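Local coordinates for protein GH18329p (Drosophila melanogaster, PDB 5YGB) that helps repress transposons in the germline, probably by recruiting Piwi proteins to the piRNA machinery, and binds the N-terminus of Piwi through its Tudor domain, at residues E111-T114 with D115-T118; L153-V156 with A157-R160; T141-K144 with S145-A148; S42-E45 with N46-K49. The protein carries 1 engineered substitution. One frame throughout, in Å; residues are numbered along the deposited sequence.

Contact 1. Residues E111-T114 with D115-T118; sequences ELRT and DFLT
Torsions set R113 and D115 side by side in one plane at the start of a short 3-10 turn. R113 starts with CG roughly trans to its backbone N (chi1 -159°) and bends at chi3 (78°), carrying the guanidinium back over the turn. D115 instead tucks CG between its backbone N and carbonyl carbon (chi1 59°), presenting both carboxylate oxygens to the arginine. The salt bridge is a side-on, two-nitrogen grip: NE of R113 lies 2.7 Å from OD1 of D115, and NH2 of R113 lies 2.8 Å from OD2. Each oxygen offers its syn lone pair, both bonds are close to straight, and the two flat groups are nearly coplanar. The same guanidinium stacks on the F116 ring, centres 4.0 Å apart and planes somewhat tilted, so it is held at its edge by D115 and on one face by F116. A leucine in place of R113 would probably leave the D115 carboxylate without its charged mate and take the flat cover from the F116 ring. The backbone closes the turn through i to i+3 bonds, F116 N to R113 O at 2.9 Å and L117 N to T114 O at 3.1 Å. Just before the turn, the two methyls of L112 divide their work: CD1 meets CB of F116 at 3.7 Å, while CD2 meets CD2 of L117. This loop of the Tudor domain, between strands 109-111 and 124-128, packs on helix 25-41, where E36 forms a second salt bridge with R113 NH2, Y40 adds a cation-pi contact, and M37 touches both L112 and F116; I60 of strand 60-65 packs against L112 and L117.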
loop_
_atom_site.group_PDB
_atom_site.type_symbol
_atom_site.label_atom_id
_atom_site.label_comp_id
_atom_site.label_asym_id
_atom_site.label_seq_id
_atom_site.Cartn_x
_atom_site.Cartn_y
_atom_site.Cartn_z
ATOM N N GLU A 111 -17.324 3.506 -10.445
ATOM C CA GLU A 111 -17.004 2.171 -10.920
ATOM C C GLU A 111 -15.735 2.211 -11.772
ATOM O O GLU A 111 -15.448 3.218 -12.433
ATOM C CB GLU A 111 -18.170 1.596 -11.724
ATOM C CG GLU A 111 -19.403 1.359 -10.870
ATOM C CD GLU A 111 -20.578 0.781 -11.633
ATOM O OE1 GLU A 111 -21.485 0.218 -10.987
ATOM O OE2 GLU A 111 -20.607 0.902 -12.874
ATOM N N LEU A 112 -14.984 1.119 -11.766
ATOM C CA LEU A 112 -13.740 1.034 -12.528
ATOM C C LEU A 112 -13.997 0.526 -13.948
ATOM O O LEU A 112 -14.565 -0.562 -14.117
ATOM C CB LEU A 112 -12.751 0.115 -11.803
ATOM C CG LEU A 112 -11.348 0.056 -12.403
ATOM C CD1 LEU A 112 -10.641 1.389 -12.238
ATOM C CD2 LEU A 112 -10.541 -1.064 -11.741
ATOM N N ARG A 113 -13.592 1.306 -14.956
ATOM C CA ARG A 113 -13.685 0.871 -16.347
ATOM C C ARG A 113 -12.971 -0.467 -16.477
ATOM O O ARG A 113 -11.852 -0.630 -15.986
ATOM C CB ARG A 113 -13.089 1.917 -17.280
ATOM C CG ARG A 113 -13.560 1.820 -18.729
ATOM C CD ARG A 113 -12.942 2.923 -19.563
ATOM N NE ARG A 113 -11.557 2.608 -19.899
ATOM C CZ ARG A 113 -10.632 3.509 -20.218
ATOM N NH1 ARG A 113 -10.923 4.803 -20.214
ATOM N NH2 ARG A 113 -9.407 3.112 -20.535
ATOM N N THR A 114 -13.608 -1.413 -17.167
ATOM C CA THR A 114 -13.208 -2.818 -17.107
ATOM C C THR A 114 -11.751 -3.064 -17.515
ATOM O O THR A 114 -11.058 -3.882 -16.909
ATOM C CB THR A 114 -14.156 -3.677 -17.978
ATOM O OG1 THR A 114 -15.483 -3.592 -17.445
ATOM C CG2 THR A 114 -13.729 -5.133 -17.983
ATOM N N ASP A 115 -11.266 -2.353 -18.525
ATOM C CA ASP A 115 -9.897 -2.593 -18.980
ATOM C C ASP A 115 -8.838 -2.147 -17.966
ATOM O O ASP A 115 -7.692 -2.595 -18.033
ATOM C CB ASP A 115 -9.658 -1.913 -20.335
ATOM C CG ASP A 115 -9.892 -0.423 -20.285
ATOM O OD1 ASP A 115 -11.060 -0.024 -20.077
ATOM O OD2 ASP A 115 -8.924 0.342 -20.462
ATOM N N PHE A 116 -9.210 -1.293 -17.009
ATOM C CA PHE A 116 -8.254 -0.888 -15.969
ATOM C C PHE A 116 -7.992 -2.015 -14.965
ATOM O O PHE A 116 -7.118 -1.890 -14.117
ATOM C CB PHE A 116 -8.750 0.355 -15.216
ATOM C CG PHE A 116 -8.710 1.638 -16.021
ATOM C CD1 PHE A 116 -7.606 1.984 -16.783
ATOM C CD2 PHE A 116 -9.789 2.502 -15.987
ATOM C CE1 PHE A 116 -7.581 3.176 -17.507
ATOM C CE2 PHE A 116 -9.776 3.683 -16.709
ATOM C CZ PHE A 116 -8.675 4.021 -17.464
ATOM N N LEU A 117 -8.730 -3.117 -15.070
ATOM C CA LEU A 117 -8.511 -4.275 -14.200
ATOM C C LEU A 117 -7.352 -5.160 -14.618
ATOM O O LEU A 117 -6.896 -5.982 -13.821
ATOM C CB LEU A 117 -9.761 -5.143 -14.151
ATOM C CG LEU A 117 -10.849 -4.646 -13.226
ATOM C CD1 LEU A 117 -12.082 -5.475 -13.472
ATOM C CD2 LEU A 117 -10.408 -4.766 -11.766
ATOM N N THR A 118 -6.894 -5.019 -15.854
ATOM C CA THR A 118 -5.907 -5.931 -16.445
ATOM C C THR A 118 -4.588 -6.022 -15.673
ATOM O O THR A 118 -4.052 -7.118 -15.474
ATOM C CB THR A 118 -5.599 -5.515 -17.894
ATOM O OG1 THR A 118 -6.791 -5.644 -18.682
ATOM C CG2 THR A 118 -4.518 -6.397 -18.494
#

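Contact 2. Residues L153-V156 with A157-R160; sequences LTEV and AHWR
E155, which opens a type II beta turn to H158, meets R160 just beyond that turn, where the chain leaves helix 144-154; E155 is the residue that breaks the helix, with positive phi. The two side chains meet at about a right angle, their carboxylate and guanidinium planes inclined by 31°. A single oxygen does the work: OE1 of E155 receives NE of R160 at 2.5 Å on its anti lone pair, a bent bond (136°) so unusually short that its exact length is doubtful, and NH2 of R160 adds a weak second bond at 2.9 Å. Bending of the arginine at chi3 (-68°) turns its NE side back toward the glutamate. The other oxygen, OE2, rests instead against H158, 3.4 Å from its CB, and these two side chains also cross at about a right angle. With an alanine here instead of R160, OE1 of E155 is likely to lose both nitrogen donors and keep mainly a water. The turn is closed in the backbone by H158 N bonding to E155 O at 3.1 Å. On the side of strand 5-12, V156 packs on V9 and V12, while W159 reaches Y8 edge-to-face. Three waters link the strands of the turn. One sits near both T154 O and R160 O; another accepts from R160 N at 2.9 Å and lies near E155 O; the third is 2.8 Å from both E155 OE1 and H158 O.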
loop_
_atom_site.group_PDB
_atom_site.type_symbol
_atom_site.label_atom_id
_atom_site.label_comp_id
_atom_site.label_asym_id
_atom_site.label_seq_id
_atom_site.Cartn_x
_atom_site.Cartn_y
_atom_site.Cartn_z
ATOM N N LEU A 153 14.918 5.721 5.572
ATOM C CA LEU A 153 15.824 4.814 4.880
ATOM C C LEU A 153 15.205 4.278 3.586
ATOM O O LEU A 153 15.904 4.037 2.597
ATOM C CB LEU A 153 16.215 3.652 5.787
ATOM C CG LEU A 153 17.069 4.026 7.006
ATOM C CD1 LEU A 153 17.294 2.813 7.905
ATOM C CD2 LEU A 153 18.397 4.639 6.570
ATOM N N THR A 154 13.889 4.098 3.585
ATOM C CA THR A 154 13.218 3.605 2.385
ATOM C C THR A 154 12.794 4.730 1.448
ATOM O O THR A 154 12.439 4.464 0.303
ATOM C CB THR A 154 11.963 2.772 2.727
ATOM O OG1 THR A 154 11.022 3.575 3.450
ATOM C CG2 THR A 154 12.325 1.538 3.544
ATOM N N GLU A 155 12.845 5.973 1.935
ATOM C CA GLU A 155 12.275 7.142 1.256
ATOM C C GLU A 155 10.914 6.817 0.641
ATOM O O GLU A 155 10.662 7.055 -0.550
ATOM C CB GLU A 155 13.223 7.689 0.187
ATOM C CG GLU A 155 13.057 9.197 0.002
ATOM C CD GLU A 155 13.802 9.751 -1.195
ATOM O OE1 GLU A 155 14.696 9.058 -1.725
ATOM O OE2 GLU A 155 13.486 10.890 -1.600
ATOM N N VAL A 156 10.035 6.295 1.487
ATOM C CA VAL A 156 8.724 5.839 1.076
ATOM C C VAL A 156 8.014 6.873 0.207
ATOM O O VAL A 156 8.026 8.071 0.509
ATOM C CB VAL A 156 7.852 5.483 2.306
ATOM C CG1 VAL A 156 7.845 6.612 3.327
ATOM C CG2 VAL A 156 6.438 5.119 1.867
ATOM N N ALA A 157 7.451 6.380 -0.898
ATOM C CA ALA A 157 6.598 7.130 -1.831
ATOM C C ALA A 157 7.357 8.104 -2.737
ATOM O O ALA A 157 6.730 8.837 -3.505
ATOM C CB ALA A 157 5.482 7.874 -1.065
ATOM N N HIS A 158 8.686 8.097 -2.690
ATOM C CA HIS A 158 9.478 9.025 -3.512
ATOM C C HIS A 158 10.341 8.321 -4.549
ATOM O O HIS A 158 11.359 8.866 -4.991
ATOM C CB HIS A 158 10.342 9.913 -2.624
ATOM C CG HIS A 158 9.556 10.917 -1.857
ATOM N ND1 HIS A 158 9.301 10.798 -0.501
ATOM C CD2 HIS A 158 8.947 12.064 -2.246
ATOM C CE1 HIS A 158 8.581 11.821 -0.101
ATOM N NE2 HIS A 158 8.348 12.609 -1.136
ATOM N N TRP A 159 9.914 7.127 -4.952
ATOM C CA TRP A 159 10.531 6.417 -6.069
ATOM C C TRP A 159 12.008 6.118 -5.839
ATOM O O TRP A 159 12.824 6.253 -6.756
ATOM C CB TRP A 159 10.367 7.221 -7.376
ATOM C CG TRP A 159 8.959 7.692 -7.621
ATOM C CD1 TRP A 159 8.458 8.952 -7.417
ATOM C CD2 TRP A 159 7.876 6.900 -8.096
ATOM N NE1 TRP A 159 7.126 8.987 -7.748
ATOM C CE2 TRP A 159 6.743 7.741 -8.168
ATOM C CE3 TRP A 159 7.746 5.562 -8.469
ATOM C CZ2 TRP A 159 5.501 7.281 -8.593
ATOM C CZ3 TRP A 159 6.514 5.109 -8.893
ATOM C CH2 TRP A 159 5.406 5.966 -8.955
ATOM N N ARG A 160 12.355 5.701 -4.625
ATOM C CA ARG A 160 13.722 5.294 -4.327
ATOM C C ARG A 160 13.910 3.800 -4.549
ATOM O O ARG A 160 13.303 2.975 -3.853
ATOM C CB ARG A 160 14.096 5.646 -2.887
ATOM C CG ARG A 160 15.480 5.112 -2.496
ATOM C CD ARG A 160 15.980 5.707 -1.196
ATOM N NE ARG A 160 16.273 7.127 -1.363
ATOM C CZ ARG A 160 17.389 7.602 -1.907
ATOM N NH1 ARG A 160 18.334 6.771 -2.328
ATOM N NH2 ARG A 160 17.562 8.911 -2.027
HETATM O O HOH W 1 11.710 2.722 -1.701
HETATM O O HOH W 2 10.443 5.036 -2.521
HETATM O O HOH W 3 14.113 9.128 -4.480
#

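Contact 3. Residues T141-K144 with S145-A148; sequences TWPK and SSIA
W142 and S146 meet at the N-terminus of helix 144-154, where P143 occupies the N-cap position and the chain turns from loop into helix. The packing is close on the W142 side. CE3 of the indole lies 3.7 Å from CB of S146, and CB of W142 touches CG1 of I147 at 3.9 Å; the indole reaches S146 because its CG stands beside the backbone N (chi1 -71°), opposite the carbonyl carbon. CD of P143 settles alongside OG of S146 at 3.7 Å. The polar ends here have partners outside the turn: W142 NE1 bonds to T16 OG1, and the buried S146 OG to F214 O. Backbone bonds start the helix, with I147 N reaching P143 O at 3.1 Å almost in line with the carbonyl and A148 N reaching K144 O at 2.9 Å. S146 N also points to P143 O, but weakly. The other side is looser and open to solvent. K144 directs its CB away from the following turn and folds its chain at chi2, and S145 likewise turns outward, making light contact with the proline through OG, which lies 3.8 Å from P143 CB.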
loop_
_atom_site.group_PDB
_atom_site.type_symbol
_atom_site.label_atom_id
_atom_site.label_comp_id
_atom_site.label_asym_id
_atom_site.label_seq_id
_atom_site.Cartn_x
_atom_site.Cartn_y
_atom_site.Cartn_z
ATOM N N THR A 141 4.184 -2.718 19.475
ATOM C CA THR A 141 4.254 -1.440 18.776
ATOM C C THR A 141 5.690 -0.976 18.553
ATOM O O THR A 141 6.594 -1.314 19.314
ATOM C CB THR A 141 3.511 -0.334 19.543
ATOM O OG1 THR A 141 4.091 -0.186 20.844
ATOM C CG2 THR A 141 2.036 -0.676 19.684
ATOM N N TRP A 142 5.884 -0.192 17.499
ATOM C CA TRP A 142 7.162 0.452 17.224
ATOM C C TRP A 142 7.151 1.897 17.697
ATOM O O TRP A 142 6.149 2.591 17.510
ATOM C CB TRP A 142 7.467 0.432 15.724
ATOM C CG TRP A 142 7.806 -0.902 15.147
ATOM C CD1 TRP A 142 6.942 -1.821 14.627
ATOM C CD2 TRP A 142 9.114 -1.446 15.003
ATOM N NE1 TRP A 142 7.638 -2.922 14.181
ATOM C CE2 TRP A 142 8.975 -2.715 14.401
ATOM C CE3 TRP A 142 10.394 -0.993 15.330
ATOM C CZ2 TRP A 142 10.072 -3.530 14.123
ATOM C CZ3 TRP A 142 11.479 -1.802 15.056
ATOM C CH2 TRP A 142 11.314 -3.052 14.453
ATOM N N PRO A 143 8.270 2.369 18.279
ATOM C CA PRO A 143 8.385 3.797 18.590
ATOM C C PRO A 143 8.259 4.643 17.330
ATOM O O PRO A 143 8.699 4.219 16.258
ATOM C CB PRO A 143 9.791 3.924 19.183
ATOM C CG PRO A 143 10.129 2.561 19.665
ATOM C CD PRO A 143 9.477 1.626 18.683
ATOM N N LYS A 144 7.672 5.825 17.459
ATOM C CA LYS A 144 7.528 6.725 16.325
ATOM C C LYS A 144 8.878 7.003 15.669
ATOM O O LYS A 144 8.963 7.138 14.447
ATOM C CB LYS A 144 6.873 8.032 16.768
ATOM C CG LYS A 144 5.462 7.846 17.295
ATOM C CD LYS A 144 4.497 7.502 16.172
ATOM C CE LYS A 144 3.053 7.481 16.650
ATOM N NZ LYS A 144 2.763 8.566 17.628
ATOM N N SER A 145 9.940 7.070 16.469
ATOM C CA SER A 145 11.268 7.342 15.927
ATOM C C SER A 145 11.764 6.194 15.047
ATOM O O SER A 145 12.519 6.412 14.099
ATOM C CB SER A 145 12.273 7.605 17.051
ATOM O OG SER A 145 12.290 6.536 17.980
ATOM N N SER A 146 11.347 4.971 15.366
ATOM C CA SER A 146 11.732 3.809 14.562
ATOM C C SER A 146 10.978 3.812 13.241
ATOM O O SER A 146 11.547 3.510 12.187
ATOM C CB SER A 146 11.465 2.503 15.306
ATOM O OG SER A 146 12.350 2.350 16.408
ATOM N N ILE A 147 9.690 4.134 13.299
ATOM C CA ILE A 147 8.884 4.231 12.092
ATOM C C ILE A 147 9.448 5.321 11.189
ATOM O O ILE A 147 9.605 5.108 9.987
ATOM C CB ILE A 147 7.406 4.511 12.428
ATOM C CG1 ILE A 147 6.833 3.370 13.270
ATOM C CG2 ILE A 147 6.598 4.698 11.151
ATOM C CD1 ILE A 147 5.439 3.632 13.804
ATOM N N ALA A 148 9.779 6.471 11.767
ATOM C CA ALA A 148 10.354 7.574 11.003
ATOM C C ALA A 148 11.682 7.191 10.354
ATOM O O ALA A 148 11.921 7.506 9.184
ATOM C CB ALA A 148 10.532 8.800 11.901
#

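Contact 4. Residues S42-E45 with N46-K49; sequences SSAE and NRAK
S43 and N46 touch through a bond between side chain and backbone: the amide N of N46 donates to OG of S43 at 3.2 Å, nearly straight. The serine hydroxyl reaches it because OG stands roughly opposite the backbone N (chi1 157°). The amide group of N46 lies close by, with ND2 3.6 Å from S43 CB. Next to this pair, R47 bends at chi3 (-60°) and folds its guanidinium back over the start of the helix, one face resting above CA of A44. NH2 of R47 comes within 3.5 Å of the A44 methyl group, and NH1 lies 3.2 Å from S42 O. This is an N-cap: S43 precedes helix 44-48, and its hydroxyl takes up an amide of the first turn, which has no carbonyl of an earlier helical turn to bond. The main-chain bonds then take over, R47 N to S43 O at 3.0 Å in the carbonyl plane and A48 N to A44 O, also at 3.0 Å. The carboxylate of E45, in the same first turn, would be expected to interact well with the positive end of the helix dipole. Farther out, a water accepts from R47 NH2 at 3.0 Å and makes a weak bond to S42 O. The second shell comes from the C-terminal end of helix 25-41: N46 ND2 bonds to the carbonyl of Y40, and R47 NH1 to that of Y41.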
loop_
_atom_site.group_PDB
_atom_site.type_symbol
_atom_site.label_atom_id
_atom_site.label_comp_id
_atom_site.label_asym_id
_atom_site.label_seq_id
_atom_site.Cartn_x
_atom_site.Cartn_y
_atom_site.Cartn_z
ATOM N N SER A 42 -11.322 12.625 -14.608
ATOM C CA SER A 42 -11.395 14.047 -14.298
ATOM C C SER A 42 -12.549 14.709 -15.041
ATOM O O SER A 42 -12.939 15.828 -14.715
ATOM C CB SER A 42 -10.072 14.741 -14.629
ATOM O OG SER A 42 -9.101 14.444 -13.639
ATOM N N SER A 43 -13.102 14.004 -16.024
ATOM C CA SER A 43 -14.259 14.473 -16.790
ATOM C C SER A 43 -15.580 14.024 -16.164
ATOM O O SER A 43 -15.788 12.831 -15.938
ATOM C CB SER A 43 -14.177 13.959 -18.228
ATOM O OG SER A 43 -15.460 13.925 -18.832
ATOM N N ALA A 44 -16.479 14.969 -15.894
ATOM C CA ALA A 44 -17.766 14.635 -15.291
ATOM C C ALA A 44 -18.565 13.707 -16.201
ATOM O O ALA A 44 -19.286 12.818 -15.736
ATOM C CB ALA A 44 -18.560 15.896 -14.986
ATOM N N GLU A 45 -18.425 13.907 -17.503
ATOM C CA GLU A 45 -19.103 13.067 -18.478
ATOM C C GLU A 45 -18.643 11.613 -18.392
ATOM O O GLU A 45 -19.456 10.691 -18.444
ATOM C CB GLU A 45 -18.882 13.608 -19.895
ATOM C CG GLU A 45 -19.579 14.936 -20.189
ATOM C CD GLU A 45 -18.810 16.164 -19.720
ATOM O OE1 GLU A 45 -17.732 16.020 -19.112
ATOM O OE2 GLU A 45 -19.291 17.288 -19.974
ATOM N N ASN A 46 -17.339 11.396 -18.235
ATOM C CA ASN A 46 -16.848 10.030 -18.083
ATOM C C ASN A 46 -17.258 9.427 -16.736
ATOM O O ASN A 46 -17.573 8.243 -16.640
ATOM C CB ASN A 46 -15.326 9.967 -18.240
ATOM C CG ASN A 46 -14.877 10.252 -19.656
ATOM O OD1 ASN A 46 -15.598 9.978 -20.616
ATOM N ND2 ASN A 46 -13.678 10.792 -19.793
ATOM N N ARG A 47 -17.258 10.248 -15.692
ATOM C CA ARG A 47 -17.679 9.742 -14.395
ATOM C C ARG A 47 -19.130 9.291 -14.448
ATOM O O ARG A 47 -19.501 8.323 -13.788
ATOM C CB ARG A 47 -17.484 10.786 -13.295
ATOM C CG ARG A 47 -16.022 11.117 -13.019
ATOM C CD ARG A 47 -15.833 11.859 -11.688
ATOM N NE ARG A 47 -16.550 13.132 -11.631
ATOM C CZ ARG A 47 -16.061 14.295 -12.049
ATOM N NH1 ARG A 47 -14.845 14.373 -12.567
ATOM N NH2 ARG A 47 -16.797 15.401 -11.947
ATOM N N ALA A 48 -19.957 9.976 -15.241
ATOM C CA ALA A 48 -21.362 9.602 -15.348
ATOM C C ALA A 48 -21.571 8.240 -16.018
ATOM O O ALA A 48 -22.589 7.580 -15.777
ATOM C CB ALA A 48 -22.148 10.687 -16.092
ATOM N N LYS A 49 -20.612 7.812 -16.839
ATOM C CA LYS A 49 -20.641 6.467 -17.423
ATOM C C LYS A 49 -20.391 5.378 -16.381
ATOM O O LYS A 49 -20.597 4.192 -16.662
ATOM C CB LYS A 49 -19.593 6.330 -18.534
ATOM C CG LYS A 49 -19.726 7.379 -19.645
ATOM C CD LYS A 49 -19.091 6.950 -20.978
ATOM C CE LYS A 49 -17.785 6.232 -20.784
ATOM N NZ LYS A 49 -16.951 6.170 -22.028
HETATM O O HOH W 4 -15.248 17.679 -13.026
#

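In the fold
All four contacts are local and lie near the surface, showing how turns and helix ends are fixed differently within one extended Tudor fold. Contacts 1 and 4 are neighbours, nearest atoms about 5 Å apart, and both lean on helix 25-41: contact 1 on its side chains, with F116 buried, contact 4 on its terminal carbonyls. Contacts 2 and 3 sit at the two ends of helix 144-154, their centres about 17 Å apart; the exit is held by a salt bridge and waters, the entry by aromatic and aliphatic packing. Contacts 1 and 3 fall on opposite sides of the chain's centre. Charge pairing marks contacts 1 and 2, with ring stacking added only in contact 1.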